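Local coordinates for protein TqaA (Penicillium aethiopicum, PDB 5DLK) that is the terminal condensation-like (CT) domain of a fungal nonribosomal peptide synthetase and probably macrocyclises the peptide delivered on a phosphopantetheine arm, at residues A[332-337]-A[354-359]; A[279-284]-A[348-353]; A[336-339]-A[343-346]. One frame throughout, in Å; residues are numbered along the deposited sequence.

Interaction 1: A[332-337]-A[354-359]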
loop_
_atom_site.group_PDB
_atom_site.type_symbol
_atom_site.label_atom_id
_atom_site.label_comp_id
_atom_site.label_asym_id
_atom_site.label_seq_id
_atom_site.Cartn_x
_atom_site.Cartn_y
_atom_site.Cartn_z
ATOM N N PRO A 332 15.306 -2.179 1.162
ATOM C CA PRO A 332 16.133 -2.821 2.191
ATOM C C PRO A 332 16.380 -1.947 3.405
ATOM O O PRO A 332 16.652 -0.750 3.305
ATOM C CB PRO A 332 17.471 -3.077 1.465
ATOM C CG PRO A 332 17.201 -2.787 0.004
ATOM C CD PRO A 332 16.118 -1.792 -0.009
ATOM N N LEU A 333 16.291 -2.583 4.567
ATOM C CA LEU A 333 16.683 -1.982 5.820
ATOM C C LEU A 333 17.823 -2.828 6.343
ATOM O O LEU A 333 17.674 -4.041 6.496
ATOM C CB LEU A 333 15.508 -1.970 6.818
ATOM C CG LEU A 333 15.867 -1.369 8.180
ATOM C CD1 LEU A 333 16.292 0.098 8.016
ATOM C CD2 LEU A 333 14.659 -1.504 9.117
ATOM N N ARG A 334 18.962 -2.192 6.595
ATOM C CA ARG A 334 20.131 -2.890 7.109
ATOM C C ARG A 334 20.378 -2.518 8.558
ATOM O O ARG A 334 20.408 -1.326 8.899
ATOM C CB ARG A 334 21.368 -2.529 6.269
ATOM C CG ARG A 334 22.633 -3.250 6.731
ATOM C CD ARG A 334 23.820 -2.817 5.872
ATOM N NE ARG A 334 25.003 -3.621 6.169
ATOM C CZ ARG A 334 26.161 -3.466 5.540
ATOM N NH1 ARG A 334 26.272 -2.546 4.591
ATOM N NH2 ARG A 334 27.199 -4.236 5.858
ATOM N N VAL A 335 20.577 -3.520 9.399
ATOM C CA VAL A 335 20.882 -3.287 10.807
ATOM C C VAL A 335 22.166 -4.025 11.142
ATOM O O VAL A 335 22.259 -5.248 10.981
ATOM C CB VAL A 335 19.721 -3.736 11.725
ATOM C CG1 VAL A 335 20.075 -3.535 13.205
ATOM C CG2 VAL A 335 18.452 -2.987 11.346
ATOM N N THR A 336 23.150 -3.277 11.626
ATOM C CA THR A 336 24.470 -3.843 11.869
ATOM C C THR A 336 24.803 -3.699 13.344
ATOM O O THR A 336 24.900 -2.573 13.855
ATOM C CB THR A 336 25.553 -3.157 11.050
ATOM O OG1 THR A 336 25.815 -1.871 11.619
ATOM C CG2 THR A 336 25.115 -2.988 9.609
ATOM N N PHE A 337 25.005 -4.834 13.990
ATOM C CA PHE A 337 25.316 -4.901 15.420
ATOM C C PHE A 337 26.816 -4.894 15.636
ATOM O O PHE A 337 27.541 -5.522 14.877
ATOM C CB PHE A 337 24.748 -6.177 16.030
ATOM C CG PHE A 337 23.259 -6.313 15.903
ATOM C CD1 PHE A 337 22.678 -6.748 14.711
ATOM C CD2 PHE A 337 22.443 -6.064 17.005
ATOM C CE1 PHE A 337 21.300 -6.899 14.607
ATOM C CE2 PHE A 337 21.068 -6.207 16.909
ATOM C CZ PHE A 337 20.493 -6.631 15.703
ATOM N N GLN A 354 16.821 3.461 13.871
ATOM C CA GLN A 354 16.090 4.612 13.384
ATOM C C GLN A 354 16.908 5.359 12.336
ATOM O O GLN A 354 16.393 5.726 11.292
ATOM C CB GLN A 354 15.690 5.547 14.527
ATOM C CG GLN A 354 14.720 6.661 14.080
ATOM C CD GLN A 354 13.832 7.111 15.225
ATOM O OE1 GLN A 354 13.049 6.323 15.763
ATOM N NE2 GLN A 354 13.972 8.374 15.628
ATOM N N THR A 355 18.198 5.551 12.586
ATOM C CA THR A 355 18.982 6.239 11.570
ATOM C C THR A 355 19.189 5.370 10.321
ATOM O O THR A 355 19.353 5.902 9.232
ATOM C CB THR A 355 20.326 6.741 12.149
ATOM O OG1 THR A 355 21.034 5.668 12.733
ATOM C CG2 THR A 355 20.065 7.755 13.246
ATOM N N GLN A 356 19.133 4.043 10.438
ATOM C CA GLN A 356 19.230 3.206 9.240
ATOM C C GLN A 356 18.020 3.379 8.326
ATOM O O GLN A 356 18.075 3.029 7.147
ATOM C CB GLN A 356 19.417 1.731 9.615
ATOM C CG GLN A 356 20.819 1.454 10.190
ATOM C CD GLN A 356 21.920 1.747 9.160
ATOM O OE1 GLN A 356 22.515 2.829 9.156
ATOM N NE2 GLN A 356 22.197 0.776 8.295
ATOM N N TYR A 357 16.935 3.928 8.877
ATOM C CA TYR A 357 15.794 4.384 8.074
ATOM C C TYR A 357 15.964 5.846 7.623
ATOM O O TYR A 357 15.762 6.162 6.453
ATOM C CB TYR A 357 14.501 4.218 8.885
ATOM C CG TYR A 357 13.340 5.056 8.402
ATOM C CD1 TYR A 357 12.796 4.863 7.132
ATOM C CD2 TYR A 357 12.763 6.007 9.230
ATOM C CE1 TYR A 357 11.710 5.612 6.691
ATOM C CE2 TYR A 357 11.688 6.765 8.795
ATOM C CZ TYR A 357 11.172 6.568 7.532
ATOM O OH TYR A 357 10.096 7.324 7.111
ATOM N N THR A 358 16.330 6.731 8.547
ATOM C CA THR A 358 16.299 8.164 8.222
ATOM C C THR A 358 17.399 8.542 7.245
ATOM O O THR A 358 17.228 9.496 6.463
ATOM C CB THR A 358 16.379 9.052 9.489
ATOM O OG1 THR A 358 17.603 8.836 10.187
ATOM C CG2 THR A 358 15.205 8.762 10.421
ATOM N N ARG A 359 18.499 7.787 7.248
ATOM C CA ARG A 359 19.577 8.002 6.252
ATOM C C ARG A 359 19.053 7.915 4.807
ATOM O O ARG A 359 19.581 8.556 3.876
ATOM C CB ARG A 359 20.688 6.958 6.427
ATOM C CG ARG A 359 21.638 7.161 7.593
ATOM C CD ARG A 359 22.580 5.949 7.721
ATOM N NE ARG A 359 23.479 5.859 6.561
ATOM C CZ ARG A 359 24.176 4.780 6.202
ATOM N NH1 ARG A 359 24.100 3.654 6.905
ATOM N NH2 ARG A 359 24.970 4.840 5.119
HETATM O O HOH W 1 16.724 1.831 4.392
#
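Gln356 reaches from the helix over the backbone of strand 332-336, its CB, CG and amide overlapping the carbonyl of Arg334. The amide closes on that carbonyl, NE2 donating to Arg334 O at 2.8 Å with an N-H...O angle of 158°. The oxygen lies in the plane of the amide, whereas NE2 stands above the plane of the peptide carbonyl. With CG anti to the carbonyl carbon (chi1 -71°), Gln356 places CG 3.1 Å from Arg334 O, and the bend at chi2 turns the amide so that NE2 meets the same oxygen. The other end of the amide is held too: Gln356 OE1 accepts from Arg359 NH1 at 2.9 Å, in the carbonyl plane and on a lone pair, so bonds at both ends fix the rotation of this buried group. Beside it, Leu333 pushes CD1 against the helix backbone, 3.5 Å from Gln356 O. Gln356 O accepts hydrogen bonds from Tyr235 OH and from water 1, which also donates to Pro332 O at 2.8 Å. The extended Arg334 chain leads away to Asp303 and to the carbonyls of Tyr235 and Asp237. Strand 332-336 runs at the border of the six-stranded sheet, paired with strand 303-310; its axis and that of helix 354-358 approach to 8.1 Å, at 145° between their directions. Helix 346-358 carries the phosphopantetheine-binding Tyr357, while helix 227-235 packs nearby.

Interaction 2: A[279-284]-A[348-353]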
loop_
_atom_site.group_PDB
_atom_site.type_symbol
_atom_site.label_atom_id
_atom_site.label_comp_id
_atom_site.label_asym_id
_atom_site.label_seq_id
_atom_site.Cartn_x
_atom_site.Cartn_y
_atom_site.Cartn_z
ATOM N N SER A 279 12.317 8.547 24.521
ATOM C CA SER A 279 12.299 9.845 23.855
ATOM C C SER A 279 13.065 9.795 22.526
ATOM O O SER A 279 14.165 9.252 22.450
ATOM C CB SER A 279 12.878 10.938 24.765
ATOM O OG SER A 279 14.141 10.562 25.273
ATOM N N GLY A 280 12.452 10.327 21.480
ATOM C CA GLY A 280 13.093 10.409 20.184
ATOM C C GLY A 280 12.957 9.166 19.318
ATOM O O GLY A 280 13.343 9.181 18.154
ATOM N N ILE A 281 12.412 8.094 19.882
ATOM C CA ILE A 281 12.271 6.818 19.169
ATOM C C ILE A 281 10.830 6.564 18.731
ATOM O O ILE A 281 9.914 6.643 19.546
ATOM C CB ILE A 281 12.725 5.640 20.049
ATOM C CG1 ILE A 281 14.216 5.776 20.412
ATOM C CG2 ILE A 281 12.448 4.293 19.358
ATOM C CD1 ILE A 281 15.134 5.877 19.207
ATOM N N THR A 282 10.630 6.254 17.449
ATOM C CA THR A 282 9.294 5.998 16.935
ATOM C C THR A 282 8.855 4.552 17.110
ATOM O O THR A 282 9.666 3.657 17.366
ATOM C CB THR A 282 9.187 6.331 15.436
ATOM O OG1 THR A 282 9.978 5.398 14.679
ATOM C CG2 THR A 282 9.650 7.755 15.171
ATOM N N MET A 283 7.552 4.339 16.972
ATOM C CA MET A 283 6.992 3.005 17.071
ATOM C C MET A 283 7.529 2.124 15.940
ATOM O O MET A 283 7.820 0.955 16.155
ATOM C CB MET A 283 5.451 3.051 17.027
ATOM C CG MET A 283 4.790 1.712 17.399
ATOM S SD MET A 283 5.118 1.201 19.096
ATOM C CE MET A 283 4.152 2.442 19.977
ATOM N N ALA A 284 7.661 2.680 14.740
ATOM C CA ALA A 284 8.194 1.894 13.623
ATOM C C ALA A 284 9.602 1.376 13.939
ATOM O O ALA A 284 9.929 0.228 13.643
ATOM C CB ALA A 284 8.215 2.720 12.341
ATOM N N ASP A 348 20.787 1.741 22.238
ATOM C CA ASP A 348 21.791 1.862 21.172
ATOM C C ASP A 348 21.247 1.237 19.893
ATOM O O ASP A 348 21.425 1.781 18.800
ATOM C CB ASP A 348 23.108 1.187 21.564
ATOM C CG ASP A 348 23.783 1.857 22.769
ATOM O OD1 ASP A 348 23.800 3.096 22.805
ATOM O OD2 ASP A 348 24.286 1.144 23.661
ATOM N N LEU A 349 20.598 0.083 20.032
ATOM C CA LEU A 349 20.004 -0.581 18.872
ATOM C C LEU A 349 18.864 0.259 18.310
ATOM O O LEU A 349 18.727 0.397 17.088
ATOM C CB LEU A 349 19.515 -1.997 19.247
ATOM C CG LEU A 349 18.645 -2.664 18.181
ATOM C CD1 LEU A 349 19.442 -2.831 16.892
ATOM C CD2 LEU A 349 18.108 -4.020 18.679
ATOM N N LEU A 350 18.034 0.826 19.186
ATOM C CA LEU A 350 16.906 1.630 18.705
ATOM C C LEU A 350 17.414 2.856 17.915
ATOM O O LEU A 350 16.904 3.156 16.845
ATOM C CB LEU A 350 16.027 2.082 19.865
ATOM C CG LEU A 350 15.308 0.907 20.548
ATOM C CD1 LEU A 350 14.608 1.383 21.829
ATOM C CD2 LEU A 350 14.296 0.318 19.582
ATOM N N HIS A 351 18.424 3.543 18.447
ATOM C CA HIS A 351 18.947 4.727 17.754
ATOM C C HIS A 351 19.529 4.366 16.396
ATOM O O HIS A 351 19.294 5.074 15.409
ATOM C CB HIS A 351 20.001 5.454 18.610
ATOM C CG HIS A 351 19.392 6.338 19.651
ATOM N ND1 HIS A 351 18.469 7.315 19.344
ATOM C CD2 HIS A 351 19.545 6.374 20.996
ATOM C CE1 HIS A 351 18.086 7.921 20.455
ATOM N NE2 HIS A 351 18.724 7.369 21.471
ATOM N N HIS A 352 20.279 3.269 16.351
ATOM C CA HIS A 352 20.871 2.808 15.100
ATOM C C HIS A 352 19.788 2.436 14.093
ATOM O O HIS A 352 19.860 2.821 12.922
ATOM C CB HIS A 352 21.810 1.619 15.345
ATOM C CG HIS A 352 22.312 0.966 14.086
ATOM N ND1 HIS A 352 23.168 1.599 13.206
ATOM C CD2 HIS A 352 22.082 -0.265 13.571
ATOM C CE1 HIS A 352 23.427 0.786 12.191
ATOM N NE2 HIS A 352 22.796 -0.359 12.399
ATOM N N THR A 353 18.792 1.680 14.541
ATOM C CA THR A 353 17.733 1.227 13.638
ATOM C C THR A 353 17.015 2.436 13.047
ATOM O O THR A 353 16.669 2.461 11.856
ATOM C CB THR A 353 16.740 0.294 14.369
ATOM O OG1 THR A 353 17.458 -0.860 14.826
ATOM C CG2 THR A 353 15.629 -0.171 13.439
#
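The turn that leads into helix 283-299, with the phosphopantetheine-binding Thr282 at its N-cap position, meets 348-353 of helix 346-358 through the side chain of Ile281. Its CD1 enters the angle between two successive helix residues, 4.0 Å from Leu350 CB and 3.6 Å from His351 ND1. CG1 lies opposite the carbonyl carbon (chi1 -62°), which carries the ethyl branch out to the helix at about a right angle to both partner side chains. The methyl comes obliquely to the imidazole, with His351 CE1 next at 3.8 Å. Leu350 is buried and continues inward onto Leu286 and Ala289 of helix 283-299, while the exposed His351 borders the contact at the surface. One turn along, Thr353 OG1 donates to Leu349 O at 2.9 Å, and Thr353 N reaches the same oxygen from the opposite face of its plane. The turn is also held by polar bonds: Gln354, further along helix 346-358, takes Thr282 N and gives to Gly280 O. Such a loop-to-helix transition, with Thr282 at the N-cap position and a neighbouring helix alongside, here forms part of the phosphopantetheine site of a condensation-type domain.

Interaction 3: A[336-339]-A[343-346]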
loop_
_atom_site.group_PDB
_atom_site.type_symbol
_atom_site.label_atom_id
_atom_site.label_comp_id
_atom_site.label_asym_id
_atom_site.label_seq_id
_atom_site.Cartn_x
_atom_site.Cartn_y
_atom_site.Cartn_z
ATOM N N THR A 336 23.150 -3.277 11.626
ATOM C CA THR A 336 24.470 -3.843 11.869
ATOM C C THR A 336 24.803 -3.699 13.344
ATOM O O THR A 336 24.900 -2.573 13.855
ATOM C CB THR A 336 25.553 -3.157 11.050
ATOM O OG1 THR A 336 25.815 -1.871 11.619
ATOM C CG2 THR A 336 25.115 -2.988 9.609
ATOM N N PHE A 337 25.005 -4.834 13.990
ATOM C CA PHE A 337 25.316 -4.901 15.420
ATOM C C PHE A 337 26.816 -4.894 15.636
ATOM O O PHE A 337 27.541 -5.522 14.877
ATOM C CB PHE A 337 24.748 -6.177 16.030
ATOM C CG PHE A 337 23.259 -6.313 15.903
ATOM C CD1 PHE A 337 22.678 -6.748 14.711
ATOM C CD2 PHE A 337 22.443 -6.064 17.005
ATOM C CE1 PHE A 337 21.300 -6.899 14.607
ATOM C CE2 PHE A 337 21.068 -6.207 16.909
ATOM C CZ PHE A 337 20.493 -6.631 15.703
ATOM N N PRO A 338 27.286 -4.225 16.697
ATOM C CA PRO A 338 28.728 -4.261 16.977
ATOM C C PRO A 338 29.151 -5.582 17.629
ATOM O O PRO A 338 28.312 -6.401 17.988
ATOM C CB PRO A 338 28.920 -3.085 17.953
ATOM C CG PRO A 338 27.657 -3.026 18.707
ATOM C CD PRO A 338 26.559 -3.380 17.652
ATOM N N GLU A 339 30.458 -5.781 17.807
ATOM C CA GLU A 339 30.932 -6.942 18.563
ATOM C C GLU A 339 30.474 -6.862 20.025
ATOM O O GLU A 339 30.143 -5.775 20.510
ATOM C CB GLU A 339 32.462 -7.045 18.477
ATOM C CG GLU A 339 32.998 -7.313 17.067
ATOM C CD GLU A 339 32.502 -8.647 16.469
ATOM O OE1 GLU A 339 32.569 -9.695 17.158
ATOM O OE2 GLU A 339 32.035 -8.643 15.305
ATOM N N ASP A 343 29.112 -3.870 23.968
ATOM C CA ASP A 343 28.049 -3.997 24.969
ATOM C C ASP A 343 26.884 -3.043 24.695
ATOM O O ASP A 343 26.471 -2.277 25.560
ATOM C CB ASP A 343 28.604 -3.747 26.370
ATOM C CG ASP A 343 28.160 -4.789 27.369
ATOM O OD1 ASP A 343 27.223 -5.561 27.061
ATOM O OD2 ASP A 343 28.741 -4.811 28.474
ATOM N N TRP A 344 26.367 -3.070 23.472
ATOM C CA TRP A 344 25.186 -2.275 23.164
ATOM C C TRP A 344 24.001 -2.550 24.093
ATOM O O TRP A 344 23.759 -3.692 24.508
ATOM C CB TRP A 344 24.713 -2.537 21.740
ATOM C CG TRP A 344 25.140 -1.525 20.738
ATOM C CD1 TRP A 344 26.101 -0.557 20.869
ATOM C CD2 TRP A 344 24.610 -1.399 19.426
ATOM N NE1 TRP A 344 26.205 0.163 19.689
ATOM C CE2 TRP A 344 25.291 -0.337 18.794
ATOM C CE3 TRP A 344 23.618 -2.093 18.714
ATOM C CZ2 TRP A 344 25.019 0.039 17.484
ATOM C CZ3 TRP A 344 23.346 -1.713 17.401
ATOM C CH2 TRP A 344 24.041 -0.655 16.805
ATOM N N THR A 345 23.277 -1.485 24.399
ATOM C CA THR A 345 21.985 -1.591 25.061
ATOM C C THR A 345 20.874 -1.563 24.032
ATOM O O THR A 345 21.090 -1.263 22.863
ATOM C CB THR A 345 21.756 -0.438 26.038
ATOM O OG1 THR A 345 21.676 0.787 25.305
ATOM C CG2 THR A 345 22.916 -0.346 27.046
ATOM N N VAL A 346 19.668 -1.877 24.481
ATOM C CA VAL A 346 18.491 -1.702 23.653
ATOM C C VAL A 346 18.409 -0.294 23.066
ATOM O O VAL A 346 18.121 -0.130 21.881
ATOM C CB VAL A 346 17.231 -2.013 24.471
ATOM C CG1 VAL A 346 15.978 -1.533 23.739
ATOM C CG2 VAL A 346 17.181 -3.515 24.779
HETATM O O HOH W 2 27.166 -5.245 21.733
#
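Pro338 lays its ring carbons on one face of the Trp344 indole. CD sits over the centre of the six-membered ring, 3.3 Å from its centroid and 12° off the normal, a CH-pi contact. CG lies over the five-membered part, 3.5 Å from Trp344 CD2, and the two side chains cross at about a right angle. Further along the indole, Trp344 CH2 comes to 3.6 Å from Thr336 O. Trp344 CZ3 approaches Phe337 obliquely, 4.5 Å from its CD2. The backbones beyond are joined by water 2, which accepts from Trp344 N at 2.9 Å and donates to Glu339 O at 3.3 Å. In the next shell the indole also meets the imidazole of His352, with planes at about 55°, and touches Leu349 and Leu471. Phe337 packs on Ala292, Ser296 and Leu349; the carboxylate of Asp343 forms a salt bridge with Arg470, and Thr345 caps the start of helix 346-358. Proline C-H groups next to the ring nitrogen are somewhat electron-poor, and the indole face is electron-rich, so dispersion is probably reinforced by a modest electrostatic attraction. This surface contact and the water-mediated link beside it span the two ends of the loop between strand 329-336 and helix 346-358.

All three contacts lie on one side of the chain, in the part of the condensation-type domain built on the six-stranded sheet. Interactions 1 and 2 use successive turns of helix 346-358, their centres 10 Å apart; interaction 3, about 13 Å from either centre, closes the loop leading from strand 329-336 into that helix. Along the chain, 279-284 comes first, then strand and loop, then helix, so interaction 3 is nested within the loop closed by interaction 2. Interactions 2 and 3 touch through His352 NE2 and Thr336 N, 3.0 Å apart. Helix 346-358 thus runs from the surface loop to Tyr357, linking sheet border, turn and phosphopantetheine-binding residues.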